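Local coordinates for hemolysin (Xylella fastidiosa, PDB 2OAI), which is a membrane protein with paired CBS domains, represented here by its calcium-bound transporter-associated (CorC_HlyC) domain, and may bind flavin adenine dinucleotide, at residues 68-72 / 73-77. Sequence-based numbering, arbitrary orientation.
Sequences FDWAG and WRIEI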
loop_
_atom_site.group_PDB
_atom_site.type_symbol
_atom_site.label_atom_id
_atom_site.label_comp_id
_atom_site.label_asym_id
_atom_site.label_seq_id
_atom_site.Cartn_x
_atom_site.Cartn_y
_atom_site.Cartn_z
ATOM N N PHE A 68 -4.213 -4.163 -12.920
ATOM C CA PHE A 68 -4.159 -4.714 -14.271
ATOM C C PHE A 68 -2.993 -5.692 -14.306
ATOM O O PHE A 68 -2.147 -5.681 -13.415
ATOM C CB PHE A 68 -4.001 -3.608 -15.332
ATOM C CG PHE A 68 -2.708 -2.815 -15.219
ATOM C CD1 PHE A 68 -2.610 -1.738 -14.330
ATOM C CD2 PHE A 68 -1.595 -3.139 -16.003
ATOM C CE1 PHE A 68 -1.427 -0.976 -14.211
ATOM C CE2 PHE A 68 -0.395 -2.382 -15.887
ATOM C CZ PHE A 68 -0.328 -1.299 -14.977
ATOM N N ASP A 69 -2.951 -6.522 -15.351
ATOM C CA ASP A 69 -1.872 -7.484 -15.510
ATOM C C ASP A 69 -0.944 -7.078 -16.640
ATOM O O ASP A 69 -1.397 -6.601 -17.703
ATOM C CB ASP A 69 -2.445 -8.869 -15.748
ATOM C CG ASP A 69 -3.362 -9.324 -14.606
ATOM O OD1 ASP A 69 -3.219 -8.867 -13.446
ATOM O OD2 ASP A 69 -4.247 -10.140 -14.869
ATOM N N TRP A 70 0.354 -7.267 -16.413
ATOM C CA TRP A 70 1.371 -6.827 -17.365
ATOM C C TRP A 70 2.571 -7.734 -17.208
ATOM O O TRP A 70 3.102 -7.886 -16.103
ATOM C CB TRP A 70 1.740 -5.366 -17.079
ATOM C CG TRP A 70 2.934 -4.830 -17.852
ATOM C CD1 TRP A 70 2.963 -4.425 -19.172
ATOM C CD2 TRP A 70 4.256 -4.612 -17.336
ATOM N NE1 TRP A 70 4.232 -3.994 -19.504
ATOM C CE2 TRP A 70 5.040 -4.087 -18.394
ATOM C CE3 TRP A 70 4.853 -4.813 -16.085
ATOM C CZ2 TRP A 70 6.403 -3.766 -18.232
ATOM C CZ3 TRP A 70 6.207 -4.484 -15.926
ATOM C CH2 TRP A 70 6.960 -3.972 -16.996
ATOM N N ALA A 71 2.964 -8.366 -18.310
ATOM C CA ALA A 71 4.155 -9.231 -18.345
ATOM C C ALA A 71 4.175 -10.359 -17.297
ATOM O O ALA A 71 5.232 -10.628 -16.702
ATOM C CB ALA A 71 5.412 -8.359 -18.213
ATOM N N GLY A 72 3.032 -11.017 -17.075
ATOM C CA GLY A 72 2.900 -12.078 -16.064
ATOM C C GLY A 72 2.831 -11.595 -14.600
ATOM O O GLY A 72 2.983 -12.397 -13.676
ATOM N N TRP A 73 2.591 -10.300 -14.387
ATOM C CA TRP A 73 2.475 -9.742 -13.022
ATOM C C TRP A 73 1.162 -8.989 -12.881
ATOM O O TRP A 73 0.671 -8.420 -13.873
ATOM C CB TRP A 73 3.629 -8.756 -12.761
ATOM C CG TRP A 73 4.951 -9.445 -12.620
ATOM C CD1 TRP A 73 5.753 -9.920 -13.622
ATOM C CD2 TRP A 73 5.607 -9.735 -11.396
ATOM N NE1 TRP A 73 6.885 -10.499 -13.086
ATOM C CE2 TRP A 73 6.821 -10.401 -11.720
ATOM C CE3 TRP A 73 5.294 -9.494 -10.051
ATOM C CZ2 TRP A 73 7.723 -10.830 -10.747
ATOM C CZ3 TRP A 73 6.194 -9.944 -9.068
ATOM C CH2 TRP A 73 7.399 -10.604 -9.438
ATOM N N ARG A 74 0.628 -8.939 -11.666
ATOM C CA ARG A 74 -0.507 -8.079 -11.383
ATOM C C ARG A 74 -0.002 -6.831 -10.671
ATOM O O ARG A 74 0.749 -6.925 -9.697
ATOM C CB ARG A 74 -1.517 -8.786 -10.483
ATOM C CG ARG A 74 -2.714 -7.909 -10.067
ATOM C CD ARG A 74 -3.898 -8.774 -9.767
ATOM N NE ARG A 74 -4.345 -9.482 -10.976
ATOM C CZ ARG A 74 -5.333 -10.370 -10.990
ATOM N NH1 ARG A 74 -5.994 -10.640 -9.865
ATOM N NH2 ARG A 74 -5.682 -10.962 -12.131
ATOM N N ILE A 75 -0.439 -5.677 -11.155
ATOM C CA ILE A 75 -0.046 -4.384 -10.598
ATOM C C ILE A 75 -1.271 -3.695 -10.013
ATOM O O ILE A 75 -2.194 -3.343 -10.747
ATOM C CB ILE A 75 0.568 -3.474 -11.690
ATOM C CG1 ILE A 75 1.721 -4.195 -12.398
ATOM C CG2 ILE A 75 1.039 -2.133 -11.084
ATOM C CD1 ILE A 75 2.218 -3.471 -13.633
ATOM N N GLU A 76 -1.261 -3.500 -8.702
ATOM C CA GLU A 76 -2.432 -2.996 -7.987
ATOM C C GLU A 76 -2.094 -1.657 -7.341
ATOM O O GLU A 76 -1.026 -1.509 -6.751
ATOM C CB GLU A 76 -2.883 -4.021 -6.933
ATOM C CG GLU A 76 -4.057 -3.479 -6.087
ATOM C CD GLU A 76 -4.555 -4.486 -5.038
ATOM O OE1 GLU A 76 -4.029 -5.642 -4.976
ATOM O OE2 GLU A 76 -5.466 -4.098 -4.274
ATOM N N ILE A 77 -2.982 -0.672 -7.474
ATOM C CA ILE A 77 -2.753 0.632 -6.873
ATOM C C ILE A 77 -2.996 0.470 -5.382
ATOM O O ILE A 77 -4.068 0.037 -4.992
ATOM C CB ILE A 77 -3.786 1.671 -7.415
ATOM C CG1 ILE A 77 -3.738 1.699 -8.959
ATOM C CG2 ILE A 77 -3.584 3.062 -6.726
ATOM C CD1 ILE A 77 -2.435 1.970 -9.500
#
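Asp69 and Arg74 face each other across a tight antiparallel hairpin and show how alternation along the two strands of a two-residue hairpin sorts side chains onto two faces. They form a non-hydrogen-bonded pair, and their side chains meet as a two-pronged salt bridge: Arg74 NE reaches Asp69 OD1 at 2.8 Å, while Arg74 NH2 reaches Asp69 OD2 at 3.2 Å. Both oxygens use their syn lone pairs, and carboxylate and guanidinium lie only 2° from coplanar, and both bonds are almost straight. Arg74 starts out extended, with CG opposite the backbone N, and the bend at its third torsion (chi3 -64°) swings the guanidinium round to present its NE side.

The other face, bearing Phe68, Trp70, Trp73 and Ile75, is apolar. Ile75 CB sits over one face of the Phe68 ring, off-centre toward the rim, in a CH-pi contact 4.2 Å from the ring centroid. Ile75 CD1 reaches out to Phe68 CZ at 3.6 Å and, diagonally, to Trp70 CE3 at 3.8 Å; in the conformer described here, one methyl thus touches two aromatic rings. Phe68 and Ile75 also exchange paired backbone hydrogen bonds.

Trp70 to Trp73 make a type I' turn, the class suited to two-residue hairpins, with Ala71 and Gly72 both at positive phi. Trp70 N donates to Trp73 O at 2.8 Å; in the return bond, Trp73 N comes in well above the carbonyl plane of Trp70. The Trp73 indole has Ala71 O at its edge, 3.2 Å from CD1.

Strand 67-70 is outermost in the chain's five-stranded antiparallel sheet, and 73-76 lies between it and 89-92, where Leu90 touches Trp73 and Ile75. Helix 28-35 packs against both tryptophans, while helix 50-58 supplies Met53 to Trp70 and Ile75 and stacks Tyr57 on Phe68.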